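Side-chain contacts in phospholipase C-beta (PLC-beta) (Sepia officinalis, PDB 3QR0), which is a multidomain phospholipase C of the beta class, joining PH, EF-hand-like, TIM-barrel-type and C2 domains and holding a calcium ion: residues A[749-752]-A[753-757]; A[728-731]-A[732-735]; A[82-85]-A[86-89]; A[130-133]-A[134-138]. All blocks are in the same frame, centred on the assembly; numbering follows the deposited sequence.

Contact 1 of 4, residues A[749-752]-A[753-757]; sequences PLRN and ESNRP
Asn752 N donates to Arg756 O over 2.8 Å, and this bond closes a tight reversal at the end of the strand that carries Arg751. One step outward, Arg751 and Pro757 form an antiparallel non-hydrogen-bonded pair, CA to CA 4.4 Å, from which the two side chains diverge. The bend itself is a type I beta turn running from Asn752 to Asn755, with Asn755 N bonded to Asn752 O at 2.9 Å. The amide N of Glu753, inside that turn, is buried and has no partner in the model.

Asn752 carries most of the side-chain bonding. With chi1 at 64°, its CG stands between the backbone N and the carbonyl carbon, which turns OD1 back over the turn. There OD1 accepts from Arg756 N at 3.0 Å, the donor standing 45° out of the amide plane. A weak bond from Ser754 N (3.1 Å) is the i to i+2 pairing of an Asx turn, and Ser754 OG lies 2.8 Å from the same oxygen. Asn752 OD1 thus gathers donors from two residues of the loop, beside the backbone bonds. Arg751, bent at chi2, brings NH1 to Asn755 OD1 at 3.3 Å in a weak bond at the guanidinium edge, with the guanidinium and amide planes turned 59° apart; the stronger partner of NH1 is Glu615, by a salt bridge.

The turn links strand 746-751, at the edge of a C2-domain sheet, to strand 757-758. Its far side meets the PH domain, where Arg71 NH2 bonds to Ser754 OG and Arg756 NH1 to Ala68 O, while Glu753 and Asn755 pack on helix 605-613.

Contact 2 of 4, residues A[728-731]-A[732-735]; sequences GKFI and GHRV
Phe730 lays its ring against the backbone of Gly732, two residues further along the same strand, and reaches His733 with its far end. The contact is one of van der Waals packing. Gly732 N sits 3.8 Å above one ring face, offset toward the rim, while CE2 of Phe730 comes within 3.7 Å of Gly732 CA and CZ within 3.6 Å of Gly732 C. The ring reaches this position because Phe730 CG is anti to the backbone N (chi1 -179°), which carries it forward along the chain.

The aromatic component is looser. Phe730 and His733 have ring centroids 5.9 Å apart and planes inclined at 53°, an oblique pairing that is neither a stack nor a T-shape. Phe730 CZ lies 3.9 Å from both His733 CB and His733 CD2, and CD2 is at the edge of the phenyl ring, near its plane.

The backbone supplies the third element: Ile731 and Gly732 both face Val723 in a classic beta bulge, and the psi of -58° at Ile731 marks the kink.

Polar bonds hold the imidazole: its ND1 pairs with Arg720 NE, a donor, and its NE2 weakly with Asn752 O, consistent with a neutral ring protonated on NE2.

The bulge lies near the start of strand 730-737, the outer partner of strand 718-725 in a C2-domain hairpin. Phe730 also packs on Ile722 of that neighbour, and His733 touches Cys608 of helix 605-613.

Contact 3 of 4, residues A[82-85]-A[86-89]; sequences PKDK and KIKE
Asp84 caps the first turn of helix 85-93 through Ile87. From the N-cap position, its OD2 accepts from Ile87 N at 3.0 Å with an N-H...O angle of 159°, using the anti lone pair. The carboxylate is brought round by chi1 of 176°, which sets CG opposite the backbone N and beside the carbonyl carbon. OD1 accepts its own bond, from Ser36 OG, so both oxygens are engaged and the group's rotation is fixed. A negative charge at a helix N terminus would probably be stabilised by the helix dipole.

Main-chain bonds start the helix proper: Lys88 N to Asp84 O at 2.9 Å and Glu89 N to Lys85 O at 3.0 Å.

Apolar packing adjoins the cap. Pro82 CB presses on Ile87 CG2 at 3.4 Å, tighter than usual for two carbons, and Ile87 CD1 rests 3.8 Å from Asp84 CB. Separately, Lys88 CG lies 3.1 Å from the carbonyl oxygen Pro82 O, a carbon-to-oxygen contact, before the chain bends at chi3.

Charge attraction is looser at the surface. Lys85 runs out extended and crosses Glu89 obliquely; its NZ stays 4.6 Å from Glu89 OE2, beyond a salt bridge, and CE of the lysine comes closer to that oxygen than NZ does.

In the PH domain this cap turns the chain after strand 70-75 into helix 85-93, and both Pro82 and Ile87 lie on Trp31 of strand 26-31.

Contact 4 of 4, residues A[130-133]-A[134-138]; sequences AKKW and SEEVF
Glu136 leans back along its helix onto Lys132, one turn earlier. Its CB lies 3.4 Å from Lys132 O and its CG 3.3 Å from the same oxygen, whose regular helical bond is to Glu136 N. The chain then bends at chi2 (-62°), which lifts CD away from the helix surface to 4.2 Å from Lys132 NZ. At the tip, OE2 meets NZ at 3.6 Å in a rather long salt bridge, and OE1 takes a weak bond from Tyr140 OH. Lys132 can deliver its ammonium because its own chain bends at chi2 and chi4; the two side chains run side by side, pointing the same way.

Trp133 and Val137 repeat the i to i+4 spacing on the buried side: Val137 N bonds to Trp133 O at 2.9 Å, and Val137 CG2 stands 4.0 Å from Trp133 CE3.

Helix 127-141, which follows the last strand of the PH-domain sheet as the C-terminal helix of that fold, closes one end of the PH-domain barrel. Trp133 bonds through NE1 to Asp26 OD2 and meets Phe28 edge-to-face, also touching strand 39-45, while Phe138 rests on Asp72 and Ile73 of strand 70-75.

In the fold
From the N terminus, contact 3 comes first, then contacts 4, 2 and 1, all in series; none nests in or crosses another. Contacts 3 and 4 belong to two helices of the PH domain, their centres about 23 Å apart and without touching. Contact 2 lies within one strand, while contact 1 closes the short loop between strands 746-751 and 757-758. These last two touch: Arg751 N lies 2.7 Å from His733 O and Pro749 O 2.9 Å from Arg734 NH1, probable hydrogen bonds joining edge strands of the two C2-domain sheets. Bonds to Ala68 and Arg71 put 753-757 at the C2-PH border; nearest atoms of contacts 1 and 4 are about 7 Å apart.

Contact 1 of 4, residues A[749-752]-A[753-757]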
ATOM      1  N   PRO A 749      11.126  -2.379   8.377  1.00 21.55           N
ATOM      2  CA  PRO A 749      10.211  -1.373   8.915  1.00 21.41           C
ATOM      3  C   PRO A 749       8.761  -1.800   8.736  1.00 20.83           C
ATOM      4  O   PRO A 749       8.366  -2.241   7.651  1.00 20.58           O
ATOM      5  CB  PRO A 749      10.532  -0.122   8.090  1.00 21.36           C
ATOM      6  CG  PRO A 749      11.963  -0.318   7.676  1.00 21.63           C
ATOM      7  CD  PRO A 749      12.105  -1.791   7.445  1.00 21.68           C
ATOM      8  N   LEU A 750       7.985  -1.692   9.805  1.00 20.86           N
ATOM      9  CA  LEU A 750       6.603  -2.153   9.796  1.00 20.62           C
ATOM     10  C   LEU A 750       5.629  -1.109   9.251  1.00 20.23           C
ATOM     11  O   LEU A 750       5.860   0.099   9.347  1.00 20.39           O
ATOM     12  CB  LEU A 750       6.185  -2.565  11.203  1.00 21.15           C
ATOM     13  CG  LEU A 750       6.956  -3.740  11.795  1.00 22.17           C
ATOM     14  CD1 LEU A 750       6.549  -3.955  13.260  1.00 23.30           C
ATOM     15  CD2 LEU A 750       6.717  -5.007  10.978  1.00 22.72           C
ATOM     16  N   ARG A 751       4.534  -1.610   8.690  1.00 19.88           N
ATOM     17  CA  ARG A 751       3.472  -0.807   8.108  1.00 20.04           C
ATOM     18  C   ARG A 751       2.167  -1.057   8.844  1.00 20.04           C
ATOM     19  O   ARG A 751       1.970  -2.130   9.440  1.00 19.31           O
ATOM     20  CB  ARG A 751       3.281  -1.197   6.644  1.00 20.08           C
ATOM     21  CG  ARG A 751       4.543  -1.105   5.817  1.00 21.52           C
ATOM     22  CD  ARG A 751       4.868   0.332   5.522  1.00 23.45           C
ATOM     23  NE  ARG A 751       6.115   0.488   4.776  1.00 26.01           N
ATOM     24  CZ  ARG A 751       6.282   0.178   3.492  1.00 28.21           C
ATOM     25  NH1 ARG A 751       5.294  -0.341   2.771  1.00 28.99           N
ATOM     26  NH2 ARG A 751       7.461   0.384   2.923  1.00 30.29           N
ATOM     27  N   ASN A 752       1.276  -0.068   8.821  1.00 20.05           N
ATOM     28  CA  ASN A 752      -0.068  -0.271   9.346  1.00 20.53           C
ATOM     29  C   ASN A 752      -0.929  -0.962   8.284  1.00 20.77           C
ATOM     30  O   ASN A 752      -0.415  -1.372   7.241  1.00 20.26           O
ATOM     31  CB  ASN A 752      -0.685   1.032   9.895  1.00 20.57           C
ATOM     32  CG  ASN A 752      -0.895   2.104   8.842  1.00 19.45           C
ATOM     33  OD1 ASN A 752      -0.991   1.835   7.645  1.00 17.76           O
ATOM     34  ND2 ASN A 752      -0.980   3.350   9.302  1.00 18.72           N
ATOM     35  N   GLU A 753      -2.221  -1.104   8.551  1.00 21.87           N
ATOM     36  CA  GLU A 753      -3.111  -1.857   7.655  1.00 22.46           C
ATOM     37  C   GLU A 753      -3.259  -1.204   6.288  1.00 21.92           C
ATOM     38  O   GLU A 753      -3.436  -1.901   5.286  1.00 21.97           O
ATOM     39  CB  GLU A 753      -4.496  -2.033   8.275  1.00 23.16           C
ATOM     40  CG  GLU A 753      -4.527  -2.854   9.543  1.00 25.48           C
ATOM     41  CD  GLU A 753      -4.425  -2.010  10.802  1.00 28.45           C
ATOM     42  OE1 GLU A 753      -3.825  -0.907  10.756  1.00 30.17           O
ATOM     43  OE2 GLU A 753      -4.945  -2.460  11.844  1.00 30.20           O
ATOM     44  N   SER A 754      -3.171   0.127   6.243  1.00 21.87           N
ATOM     45  CA  SER A 754      -3.235   0.869   4.973  1.00 21.57           C
ATOM     46  C   SER A 754      -1.883   0.913   4.251  1.00 21.39           C
ATOM     47  O   SER A 754      -1.739   1.589   3.235  1.00 20.77           O
ATOM     48  CB  SER A 754      -3.741   2.298   5.202  1.00 21.70           C
ATOM     49  OG  SER A 754      -2.782   3.090   5.882  1.00 21.88           O
ATOM     50  N   ASN A 755      -0.904   0.192   4.796  1.00 21.42           N
ATOM     51  CA  ASN A 755       0.455   0.116   4.263  1.00 21.61           C
ATOM     52  C   ASN A 755       1.245   1.420   4.364  1.00 21.36           C
ATOM     53  O   ASN A 755       2.168   1.644   3.589  1.00 21.42           O
ATOM     54  CB  ASN A 755       0.481  -0.417   2.816  1.00 21.52           C
ATOM     55  CG  ASN A 755       1.792  -1.137   2.478  1.00 22.75           C
ATOM     56  OD1 ASN A 755       2.381  -1.817   3.324  1.00 26.51           O
ATOM     57  ND2 ASN A 755       2.249  -0.988   1.242  1.00 22.02           N
ATOM     58  N   ARG A 756       0.901   2.271   5.326  1.00 21.45           N
ATOM     59  CA  ARG A 756       1.733   3.429   5.637  1.00 21.61           C
ATOM     60  C   ARG A 756       2.681   3.086   6.790  1.00 22.03           C
ATOM     61  O   ARG A 756       2.348   2.260   7.645  1.00 21.91           O
ATOM     62  CB  ARG A 756       0.881   4.660   5.969  1.00 21.62           C
ATOM     63  CG  ARG A 756       0.164   5.272   4.753  1.00 22.46           C
ATOM     64  CD  ARG A 756       1.162   5.839   3.743  1.00 23.97           C
ATOM     65  NE  ARG A 756       0.525   6.538   2.630  1.00 25.22           N
ATOM     66  CZ  ARG A 756       0.185   7.826   2.620  1.00 27.52           C
ATOM     67  NH1 ARG A 756       0.395   8.605   3.677  1.00 28.25           N
ATOM     68  NH2 ARG A 756      -0.387   8.342   1.539  1.00 28.98           N
ATOM     69  N   PRO A 757       3.865   3.727   6.824  1.00 22.54           N
ATOM     70  CA  PRO A 757       4.866   3.400   7.840  1.00 23.03           C
ATOM     71  C   PRO A 757       4.419   3.701   9.274  1.00 23.43           C
ATOM     72  O   PRO A 757       3.838   4.755   9.544  1.00 23.63           O
ATOM     73  CB  PRO A 757       6.067   4.293   7.470  1.00 23.32           C
ATOM     74  CG  PRO A 757       5.785   4.847   6.133  1.00 22.57           C
ATOM     75  CD  PRO A 757       4.309   4.824   5.944  1.00 22.37           C
TER

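Contact 2 of 4, residues A[728-731]-A[732-735]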
ATOM      1  N   GLY A 728      -3.366 -10.378  20.984  1.00 33.25           N
ATOM      2  CA  GLY A 728      -3.742 -10.509  19.586  1.00 32.38           C
ATOM      3  C   GLY A 728      -3.959  -9.184  18.878  1.00 31.36           C
ATOM      4  O   GLY A 728      -4.313  -9.172  17.705  1.00 31.04           O
ATOM      5  N   LYS A 729      -3.749  -8.071  19.576  1.00 31.01           N
ATOM      6  CA  LYS A 729      -3.922  -6.752  18.973  1.00 30.52           C
ATOM      7  C   LYS A 729      -2.830  -6.492  17.939  1.00 29.28           C
ATOM      8  O   LYS A 729      -1.645  -6.635  18.225  1.00 29.06           O
ATOM      9  CB  LYS A 729      -3.901  -5.657  20.038  1.00 31.04           C
ATOM     10  CG  LYS A 729      -4.281  -4.277  19.525  1.00 32.09           C
ATOM     11  CD  LYS A 729      -4.386  -3.292  20.679  1.00 35.30           C
ATOM     12  CE  LYS A 729      -5.033  -1.977  20.257  1.00 36.31           C
ATOM     13  NZ  LYS A 729      -4.188  -1.210  19.300  1.00 37.23           N
ATOM     14  N   PHE A 730      -3.251  -6.109  16.741  1.00 28.04           N
ATOM     15  CA  PHE A 730      -2.348  -5.836  15.631  1.00 26.91           C
ATOM     16  C   PHE A 730      -1.436  -4.645  15.927  1.00 26.34           C
ATOM     17  O   PHE A 730      -1.898  -3.617  16.414  1.00 26.46           O
ATOM     18  CB  PHE A 730      -3.187  -5.548  14.389  1.00 26.53           C
ATOM     19  CG  PHE A 730      -2.385  -5.263  13.157  1.00 25.93           C
ATOM     20  CD1 PHE A 730      -1.901  -6.299  12.379  1.00 25.63           C
ATOM     21  CD2 PHE A 730      -2.148  -3.955  12.753  1.00 25.38           C
ATOM     22  CE1 PHE A 730      -1.178  -6.037  11.226  1.00 25.65           C
ATOM     23  CE2 PHE A 730      -1.426  -3.688  11.606  1.00 25.12           C
ATOM     24  CZ  PHE A 730      -0.942  -4.730  10.843  1.00 25.17           C
ATOM     25  N   ILE A 731      -0.143  -4.787  15.633  1.00 25.16           N
ATOM     26  CA  ILE A 731       0.808  -3.684  15.783  1.00 24.27           C
ATOM     27  C   ILE A 731       1.240  -3.192  14.408  1.00 23.09           C
ATOM     28  O   ILE A 731       1.080  -2.014  14.077  1.00 22.08           O
ATOM     29  CB  ILE A 731       2.047  -4.102  16.593  1.00 24.70           C
ATOM     30  CG1 ILE A 731       1.662  -4.395  18.043  1.00 25.48           C
ATOM     31  CG2 ILE A 731       3.114  -3.017  16.537  1.00 24.58           C
ATOM     32  CD1 ILE A 731       2.759  -5.072  18.824  1.00 26.80           C
ATOM     33  N   GLY A 732       1.801  -4.097  13.616  1.00 22.24           N
ATOM     34  CA  GLY A 732       2.255  -3.764  12.275  1.00 21.48           C
ATOM     35  C   GLY A 732       2.569  -4.998  11.457  1.00 21.25           C
ATOM     36  O   GLY A 732       2.603  -6.116  11.980  1.00 21.09           O
ATOM     37  N   HIS A 733       2.787  -4.794  10.165  1.00 20.74           N
ATOM     38  CA  HIS A 733       3.102  -5.885   9.267  1.00 20.85           C
ATOM     39  C   HIS A 733       3.991  -5.412   8.124  1.00 20.83           C
ATOM     40  O   HIS A 733       4.268  -4.218   7.978  1.00 19.82           O
ATOM     41  CB  HIS A 733       1.808  -6.503   8.716  1.00 21.17           C
ATOM     42  CG  HIS A 733       1.223  -5.752   7.563  1.00 21.05           C
ATOM     43  ND1 HIS A 733       0.896  -6.360   6.372  1.00 22.37           N
ATOM     44  CD2 HIS A 733       0.935  -4.436   7.407  1.00 21.13           C
ATOM     45  CE1 HIS A 733       0.429  -5.452   5.530  1.00 22.51           C
ATOM     46  NE2 HIS A 733       0.439  -4.277   6.136  1.00 21.44           N
ATOM     47  N   ARG A 734       4.440  -6.364   7.319  1.00 21.15           N
ATOM     48  CA  ARG A 734       5.160  -6.059   6.088  1.00 21.59           C
ATOM     49  C   ARG A 734       4.983  -7.197   5.089  1.00 22.02           C
ATOM     50  O   ARG A 734       5.222  -8.355   5.423  1.00 22.13           O
ATOM     51  CB  ARG A 734       6.644  -5.822   6.378  1.00 21.65           C
ATOM     52  CG  ARG A 734       7.443  -5.272   5.198  1.00 22.78           C
ATOM     53  CD  ARG A 734       7.010  -3.866   4.818  1.00 23.40           C
ATOM     54  NE  ARG A 734       7.771  -3.376   3.668  1.00 24.40           N
ATOM     55  CZ  ARG A 734       8.869  -2.626   3.735  1.00 26.57           C
ATOM     56  NH1 ARG A 734       9.365  -2.223   4.905  1.00 26.41           N
ATOM     57  NH2 ARG A 734       9.472  -2.260   2.609  1.00 27.60           N
ATOM     58  N   VAL A 735       4.556  -6.852   3.871  1.00 22.34           N
ATOM     59  CA  VAL A 735       4.381  -7.813   2.790  1.00 22.73           C
ATOM     60  C   VAL A 735       5.596  -7.739   1.865  1.00 23.58           C
ATOM     61  O   VAL A 735       5.979  -6.655   1.421  1.00 23.04           O
ATOM     62  CB  VAL A 735       3.085  -7.523   1.997  1.00 22.91           C
ATOM     63  CG1 VAL A 735       2.982  -8.411   0.763  1.00 22.56           C
ATOM     64  CG2 VAL A 735       1.863  -7.729   2.886  1.00 22.44           C
TER

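Contact 3 of 4, residues A[82-85]-A[86-89]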
ATOM      1  N   PRO A  82     -14.249  28.268   4.170  1.00 34.96           N
ATOM      2  CA  PRO A  82     -15.033  28.438   5.390  1.00 35.49           C
ATOM      3  C   PRO A  82     -16.420  29.019   5.108  1.00 36.33           C
ATOM      4  O   PRO A  82     -16.590  29.780   4.158  1.00 36.53           O
ATOM      5  CB  PRO A  82     -14.187  29.409   6.219  1.00 35.87           C
ATOM      6  CG  PRO A  82     -13.387  30.159   5.231  1.00 36.19           C
ATOM      7  CD  PRO A  82     -13.119  29.212   4.104  1.00 35.24           C
ATOM      8  N   LYS A  83     -17.398  28.627   5.920  1.00 36.75           N
ATOM      9  CA  LYS A  83     -18.764  29.139   5.821  1.00 37.68           C
ATOM     10  C   LYS A  83     -19.087  30.115   6.953  1.00 38.18           C
ATOM     11  O   LYS A  83     -19.998  30.923   6.827  1.00 38.56           O
ATOM     12  CB  LYS A  83     -19.765  27.983   5.829  1.00 37.66           C
ATOM     13  CG  LYS A  83     -19.637  27.050   4.629  1.00 38.71           C
ATOM     14  CD  LYS A  83     -20.788  26.040   4.561  1.00 40.97           C
ATOM     15  CE  LYS A  83     -20.623  24.898   5.564  1.00 41.34           C
ATOM     16  NZ  LYS A  83     -21.939  24.270   5.913  1.00 42.67           N
ATOM     17  N   ASP A  84     -18.343  30.033   8.052  1.00 37.86           N
ATOM     18  CA  ASP A  84     -18.514  30.954   9.171  1.00 38.77           C
ATOM     19  C   ASP A  84     -18.207  32.392   8.733  1.00 39.24           C
ATOM     20  O   ASP A  84     -17.183  32.649   8.097  1.00 38.84           O
ATOM     21  CB  ASP A  84     -17.611  30.534  10.333  1.00 38.53           C
ATOM     22  CG  ASP A  84     -17.674  31.494  11.500  1.00 40.77           C
ATOM     23  OD1 ASP A  84     -18.446  31.229  12.450  1.00 42.54           O
ATOM     24  OD2 ASP A  84     -16.957  32.521  11.466  1.00 43.22           O
ATOM     25  N   LYS A  85     -19.102  33.314   9.078  1.00 39.88           N
ATOM     26  CA  LYS A  85     -18.999  34.716   8.660  1.00 40.69           C
ATOM     27  C   LYS A  85     -17.666  35.356   9.044  1.00 40.47           C
ATOM     28  O   LYS A  85     -17.016  35.987   8.213  1.00 40.80           O
ATOM     29  CB  LYS A  85     -20.146  35.541   9.262  1.00 41.66           C
ATOM     30  CG  LYS A  85     -20.187  36.991   8.788  1.00 43.20           C
ATOM     31  CD  LYS A  85     -21.381  37.741   9.357  1.00 44.98           C
ATOM     32  CE  LYS A  85     -21.478  39.154   8.796  1.00 46.19           C
ATOM     33  NZ  LYS A  85     -22.720  39.847   9.248  1.00 47.84           N
ATOM     34  N   LYS A  86     -17.270  35.187  10.300  1.00 39.95           N
ATOM     35  CA  LYS A  86     -16.075  35.841  10.825  1.00 40.18           C
ATOM     36  C   LYS A  86     -14.790  35.283  10.200  1.00 38.82           C
ATOM     37  O   LYS A  86     -13.852  36.032   9.925  1.00 38.70           O
ATOM     38  CB  LYS A  86     -16.040  35.739  12.354  1.00 40.44           C
ATOM     39  CG  LYS A  86     -17.240  36.426  13.014  1.00 42.62           C
ATOM     40  CD  LYS A  86     -17.122  36.505  14.528  1.00 44.15           C
ATOM     41  CE  LYS A  86     -18.431  36.982  15.142  1.00 45.80           C
ATOM     42  NZ  LYS A  86     -18.329  37.192  16.612  1.00 47.44           N
ATOM     43  N   ILE A  87     -14.770  33.978   9.949  1.00 37.46           N
ATOM     44  CA  ILE A  87     -13.634  33.333   9.290  1.00 36.40           C
ATOM     45  C   ILE A  87     -13.547  33.772   7.822  1.00 36.54           C
ATOM     46  O   ILE A  87     -12.470  34.137   7.341  1.00 36.32           O
ATOM     47  CB  ILE A  87     -13.723  31.791   9.386  1.00 35.43           C
ATOM     48  CG1 ILE A  87     -13.672  31.339  10.852  1.00 35.20           C
ATOM     49  CG2 ILE A  87     -12.583  31.137   8.619  1.00 34.31           C
ATOM     50  CD1 ILE A  87     -13.950  29.861  11.047  1.00 33.52           C
ATOM     51  N   LYS A  88     -14.679  33.734   7.123  1.00 36.59           N
ATOM     52  CA  LYS A  88     -14.761  34.203   5.732  1.00 37.18           C
ATOM     53  C   LYS A  88     -14.252  35.632   5.566  1.00 37.97           C
ATOM     54  O   LYS A  88     -13.515  35.926   4.629  1.00 38.09           O
ATOM     55  CB  LYS A  88     -16.199  34.148   5.220  1.00 37.53           C
ATOM     56  CG  LYS A  88     -16.666  32.767   4.819  1.00 37.76           C
ATOM     57  CD  LYS A  88     -18.100  32.799   4.295  1.00 39.35           C
ATOM     58  CE  LYS A  88     -18.176  33.340   2.873  1.00 40.61           C
ATOM     59  NZ  LYS A  88     -19.514  33.906   2.574  1.00 41.96           N
ATOM     60  N   GLU A  89     -14.661  36.517   6.468  1.00 38.69           N
ATOM     61  CA  GLU A  89     -14.232  37.914   6.410  1.00 39.81           C
ATOM     62  C   GLU A  89     -12.720  38.035   6.617  1.00 39.14           C
ATOM     63  O   GLU A  89     -12.045  38.759   5.882  1.00 39.54           O
ATOM     64  CB  GLU A  89     -15.004  38.761   7.429  1.00 40.91           C
ATOM     65  CG  GLU A  89     -16.446  39.045   6.996  1.00 43.09           C
ATOM     66  CD  GLU A  89     -17.284  39.755   8.058  1.00 45.60           C
ATOM     67  OE1 GLU A  89     -16.828  39.889   9.216  1.00 47.44           O
ATOM     68  OE2 GLU A  89     -18.415  40.178   7.724  1.00 47.48           O
TER

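Contact 4 of 4, residues A[130-133]-A[134-138]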
ATOM      1  N   ALA A 130      -0.856  28.873  -2.222  1.00 28.58           N
ATOM      2  CA  ALA A 130      -1.740  27.727  -2.000  1.00 28.22           C
ATOM      3  C   ALA A 130      -1.424  26.585  -2.968  1.00 27.99           C
ATOM      4  O   ALA A 130      -1.374  25.420  -2.568  1.00 27.15           O
ATOM      5  CB  ALA A 130      -3.209  28.140  -2.129  1.00 28.33           C
ATOM      6  N   LYS A 131      -1.216  26.929  -4.235  1.00 28.71           N
ATOM      7  CA  LYS A 131      -0.903  25.939  -5.263  1.00 29.05           C
ATOM      8  C   LYS A 131       0.455  25.291  -5.009  1.00 28.52           C
ATOM      9  O   LYS A 131       0.568  24.065  -5.009  1.00 28.16           O
ATOM     10  CB  LYS A 131      -0.939  26.578  -6.659  1.00 29.92           C
ATOM     11  CG  LYS A 131      -0.737  25.590  -7.802  1.00 31.39           C
ATOM     12  CD  LYS A 131      -0.975  26.254  -9.153  1.00 35.18           C
ATOM     13  CE  LYS A 131      -0.662  25.305 -10.302  1.00 36.22           C
ATOM     14  NZ  LYS A 131      -0.815  25.979 -11.622  1.00 38.55           N
ATOM     15  N   LYS A 132       1.480  26.108  -4.777  1.00 29.14           N
ATOM     16  CA  LYS A 132       2.830  25.591  -4.536  1.00 29.15           C
ATOM     17  C   LYS A 132       2.877  24.626  -3.350  1.00 28.12           C
ATOM     18  O   LYS A 132       3.474  23.554  -3.451  1.00 27.25           O
ATOM     19  CB  LYS A 132       3.834  26.724  -4.317  1.00 30.17           C
ATOM     20  CG  LYS A 132       5.270  26.235  -4.143  1.00 31.95           C
ATOM     21  CD  LYS A 132       6.286  27.172  -4.779  1.00 35.75           C
ATOM     22  CE  LYS A 132       7.643  26.490  -4.978  1.00 37.01           C
ATOM     23  NZ  LYS A 132       7.563  25.229  -5.774  1.00 38.28           N
ATOM     24  N   TRP A 133       2.253  25.003  -2.234  1.00 27.76           N
ATOM     25  CA  TRP A 133       2.223  24.126  -1.053  1.00 27.35           C
ATOM     26  C   TRP A 133       1.476  22.825  -1.336  1.00 26.71           C
ATOM     27  O   TRP A 133       1.907  21.758  -0.918  1.00 26.15           O
ATOM     28  CB  TRP A 133       1.615  24.831   0.163  1.00 27.39           C
ATOM     29  CG  TRP A 133       2.597  25.687   0.872  1.00 28.29           C
ATOM     30  CD1 TRP A 133       3.003  26.934   0.509  1.00 28.64           C
ATOM     31  CD2 TRP A 133       3.311  25.365   2.069  1.00 28.14           C
ATOM     32  NE1 TRP A 133       3.923  27.410   1.402  1.00 29.61           N
ATOM     33  CE2 TRP A 133       4.132  26.466   2.371  1.00 29.33           C
ATOM     34  CE3 TRP A 133       3.332  24.254   2.917  1.00 29.11           C
ATOM     35  CZ2 TRP A 133       4.974  26.489   3.485  1.00 29.85           C
ATOM     36  CZ3 TRP A 133       4.170  24.281   4.029  1.00 28.96           C
ATOM     37  CH2 TRP A 133       4.975  25.390   4.300  1.00 28.97           C
ATOM     38  N   SER A 134       0.360  22.923  -2.052  0.50 26.97           N
ATOM     39  CA  SER A 134      -0.439  21.750  -2.389  0.50 26.67           C
ATOM     40  C   SER A 134       0.344  20.750  -3.239  0.50 26.38           C
ATOM     41  O   SER A 134       0.305  19.548  -2.980  0.50 25.91           O
ATOM     42  CB  SER A 134      -1.718  22.161  -3.121  0.50 26.98           C
ATOM     43  OG  SER A 134      -2.631  21.077  -3.168  0.50 27.11           O
ATOM     44  N   GLU A 135       1.059  21.249  -4.245  1.00 26.61           N
ATOM     45  CA  GLU A 135       1.851  20.382  -5.116  1.00 26.60           C
ATOM     46  C   GLU A 135       3.050  19.779  -4.390  1.00 25.53           C
ATOM     47  O   GLU A 135       3.349  18.602  -4.557  1.00 24.49           O
ATOM     48  CB  GLU A 135       2.320  21.139  -6.355  1.00 27.80           C
ATOM     49  CG  GLU A 135       1.174  21.504  -7.277  1.00 30.78           C
ATOM     50  CD  GLU A 135       1.606  22.342  -8.459  1.00 35.61           C
ATOM     51  OE1 GLU A 135       2.408  23.285  -8.269  1.00 38.48           O
ATOM     52  OE2 GLU A 135       1.126  22.064  -9.580  1.00 39.58           O
ATOM     53  N   GLU A 136       3.724  20.585  -3.581  1.00 25.44           N
ATOM     54  CA  GLU A 136       4.925  20.127  -2.885  1.00 25.13           C
ATOM     55  C   GLU A 136       4.597  19.110  -1.802  1.00 24.33           C
ATOM     56  O   GLU A 136       5.191  18.032  -1.763  1.00 23.78           O
ATOM     57  CB  GLU A 136       5.694  21.311  -2.286  1.00 25.60           C
ATOM     58  CG  GLU A 136       6.418  22.171  -3.321  1.00 27.47           C
ATOM     59  CD  GLU A 136       7.480  21.413  -4.105  1.00 28.12           C
ATOM     60  OE1 GLU A 136       8.180  20.563  -3.513  1.00 27.46           O
ATOM     61  OE2 GLU A 136       7.617  21.680  -5.321  1.00 30.94           O
ATOM     62  N   VAL A 137       3.647  19.450  -0.934  1.00 24.15           N
ATOM     63  CA  VAL A 137       3.289  18.577   0.185  1.00 23.55           C
ATOM     64  C   VAL A 137       2.722  17.237  -0.296  1.00 23.17           C
ATOM     65  O   VAL A 137       3.035  16.195   0.277  1.00 22.38           O
ATOM     66  CB  VAL A 137       2.303  19.264   1.147  1.00 23.88           C
ATOM     67  CG1 VAL A 137       1.799  18.281   2.198  1.00 23.01           C
ATOM     68  CG2 VAL A 137       2.973  20.453   1.810  1.00 24.02           C
ATOM     69  N   PHE A 138       1.905  17.262  -1.349  1.00 23.20           N
ATOM     70  CA  PHE A 138       1.383  16.022  -1.908  1.00 23.04           C
ATOM     71  C   PHE A 138       2.535  15.116  -2.359  1.00 22.93           C
ATOM     72  O   PHE A 138       2.552  13.929  -2.037  1.00 22.49           O
ATOM     73  CB  PHE A 138       0.427  16.278  -3.076  1.00 23.13           C
ATOM     74  CG  PHE A 138      -0.303  15.044  -3.530  1.00 23.52           C
ATOM     75  CD1 PHE A 138      -1.509  14.683  -2.941  1.00 23.77           C
ATOM     76  CD2 PHE A 138       0.227  14.230  -4.522  1.00 24.02           C
ATOM     77  CE1 PHE A 138      -2.188  13.526  -3.339  1.00 23.79           C
ATOM     78  CE2 PHE A 138      -0.441  13.070  -4.929  1.00 24.78           C
ATOM     79  CZ  PHE A 138      -1.658  12.723  -4.334  1.00 24.14           C
TER